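S-adenosylmethionine tRNA ribosyltransferase (Rhodococcus sp., PDB 2NS0) is of unknown function, but has a domain probably related to helix-turn-helix folds and may act as an S-adenosylmethionine-dependent tRNA ribosyltransferase. Local coordinates at residues A[11-16]-A[51-56]. Numbering follows the deposited sequence.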
loop_
_atom_site.group_PDB
_atom_site.type_symbol
_atom_site.label_atom_id
_atom_site.label_comp_id
_atom_site.label_asym_id
_atom_site.label_seq_id
_atom_site.Cartn_x
_atom_site.Cartn_y
_atom_site.Cartn_z
ATOM N N CYS A 11 -3.605 6.663 4.661
ATOM C CA CYS A 11 -2.147 6.740 4.709
ATOM C C CYS A 11 -1.503 6.330 3.378
ATOM O O CYS A 11 -0.579 7.009 2.934
ATOM C CB CYS A 11 -1.593 5.906 5.858
ATOM S SG CYS A 11 0.199 6.023 5.957
ATOM N N ILE A 12 -1.963 5.234 2.754
ATOM C CA ILE A 12 -1.521 4.868 1.385
ATOM C C ILE A 12 -1.701 6.055 0.439
ATOM O O ILE A 12 -0.761 6.433 -0.303
ATOM C CB ILE A 12 -2.253 3.614 0.827
ATOM C CG1 ILE A 12 -1.826 2.356 1.577
ATOM C CG2 ILE A 12 -1.926 3.385 -0.697
ATOM C CD1 ILE A 12 -2.796 1.163 1.447
ATOM N N ARG A 13 -2.887 6.672 0.469
ATOM C CA ARG A 13 -3.181 7.821 -0.436
ATOM C C ARG A 13 -2.273 8.991 -0.131
ATOM O O ARG A 13 -1.744 9.608 -1.024
ATOM C CB ARG A 13 -4.637 8.283 -0.362
ATOM C CG ARG A 13 -5.595 7.270 -0.949
ATOM C CD ARG A 13 -6.996 7.830 -0.964
ATOM N NE ARG A 13 -7.989 6.841 -1.346
ATOM C CZ ARG A 13 -8.969 6.416 -0.562
ATOM N NH1 ARG A 13 -9.059 6.858 0.676
ATOM N NH2 ARG A 13 -9.864 5.538 -1.008
ATOM N N ALA A 14 -2.091 9.275 1.140
ATOM C CA ALA A 14 -1.303 10.410 1.571
ATOM C C ALA A 14 0.142 10.228 1.152
ATOM O O ALA A 14 0.767 11.191 0.690
ATOM C CB ALA A 14 -1.381 10.569 3.081
ATOM N N LEU A 15 0.700 9.023 1.356
ATOM C CA LEU A 15 2.103 8.795 0.977
ATOM C C LEU A 15 2.264 8.828 -0.545
ATOM O O LEU A 15 3.174 9.453 -1.036
ATOM C CB LEU A 15 2.652 7.493 1.537
ATOM C CG LEU A 15 2.768 7.399 3.069
ATOM C CD1 LEU A 15 3.135 6.007 3.506
ATOM C CD2 LEU A 15 3.741 8.401 3.610
ATOM N N LEU A 16 1.368 8.180 -1.286
ATOM C CA LEU A 16 1.455 8.179 -2.758
ATOM C C LEU A 16 1.304 9.577 -3.280
ATOM O O LEU A 16 2.059 9.988 -4.193
ATOM C CB LEU A 16 0.413 7.257 -3.402
ATOM C CG LEU A 16 0.730 5.768 -3.308
ATOM C CD1 LEU A 16 -0.338 4.958 -3.943
ATOM C CD2 LEU A 16 2.028 5.440 -4.008
ATOM N N GLY A 51 -4.997 -3.965 -1.152
ATOM C CA GLY A 51 -5.875 -4.869 -1.958
ATOM C C GLY A 51 -7.234 -4.223 -2.227
ATOM O O GLY A 51 -7.751 -4.250 -3.351
ATOM N N ARG A 52 -7.810 -3.623 -1.194
ATOM C CA ARG A 52 -9.043 -2.871 -1.369
ATOM C C ARG A 52 -8.915 -1.683 -2.345
ATOM O O ARG A 52 -9.787 -1.478 -3.184
ATOM C CB ARG A 52 -9.615 -2.428 -0.006
ATOM C CG ARG A 52 -10.167 -3.597 0.820
ATOM C CD ARG A 52 -10.879 -3.122 2.125
ATOM N NE ARG A 52 -10.017 -2.259 2.928
ATOM C CZ ARG A 52 -9.178 -2.682 3.879
ATOM N NH1 ARG A 52 -9.088 -3.972 4.202
ATOM N NH2 ARG A 52 -8.435 -1.794 4.528
ATOM N N LEU A 53 -7.839 -0.901 -2.241
ATOM C CA LEU A 53 -7.635 0.218 -3.152
ATOM C C LEU A 53 -7.317 -0.231 -4.577
ATOM O O LEU A 53 -7.652 0.452 -5.541
ATOM C CB LEU A 53 -6.534 1.156 -2.628
ATOM C CG LEU A 53 -6.923 1.894 -1.350
ATOM C CD1 LEU A 53 -5.766 2.847 -0.957
ATOM C CD2 LEU A 53 -8.201 2.632 -1.501
ATOM N N ALA A 54 -6.666 -1.385 -4.706
ATOM C CA ALA A 54 -6.456 -2.032 -6.000
ATOM C C ALA A 54 -7.774 -2.502 -6.610
ATOM O O ALA A 54 -8.010 -2.280 -7.777
ATOM C CB ALA A 54 -5.434 -3.210 -5.873
ATOM N N ASP A 55 -8.628 -3.149 -5.826
ATOM C CA ASP A 55 -9.954 -3.579 -6.304
ATOM C C ASP A 55 -10.786 -2.375 -6.833
ATOM O O ASP A 55 -11.545 -2.502 -7.804
ATOM C CB ASP A 55 -10.735 -4.292 -5.199
ATOM C CG ASP A 55 -10.135 -5.666 -4.813
ATOM O OD1 ASP A 55 -9.326 -6.221 -5.586
ATOM O OD2 ASP A 55 -10.455 -6.170 -3.710
ATOM N N ALA A 56 -10.601 -1.211 -6.211
ATOM C CA ALA A 56 -11.327 -0.004 -6.550
ATOM C C ALA A 56 -10.692 0.680 -7.756
ATOM O O ALA A 56 -11.240 1.602 -8.286
ATOM C CB ALA A 56 -11.343 0.914 -5.373
#
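Leu53 of helix 43-55 packs against Ile12 and Arg13 of helix 5-18, joining the first and third helices of a compact domain probably related to the helix-turn-helix folds, with three helices and a small antiparallel sheet. The apolar part is a tip-to-tip meeting of branched side chains: Leu53 CD1 lies 3.9 Å from Ile12 CG2 and 4.0 Å from Ile12 CB. At chi1 -69° the CG2 methyl of Ile12 is anti to the backbone N, and it meets Leu53 CD1 slightly more closely than Ile12 CD1 does. The backbones stay well apart, the CA atoms of Ile12 and Leu53 being 8.9 Å from each other, so side chains alone bridge the helices. Ile79 and Val30 also pack on Ile12, while Val59 touches Leu53, extending this core to the sheet and the second helix. The polar element is Arg13, whose chain runs extended from CG to NE, whose NE forms a salt bridge with Glu58, and whose guanidinium meets the other methyl of Leu53 obliquely. An alanine in place of Leu53 would probably open a gap beside Ile12 and deprive the Arg13 guanidinium of an apolar neighbour. Arg13 NH2 approaches Leu53 CD2 to 3.4 Å.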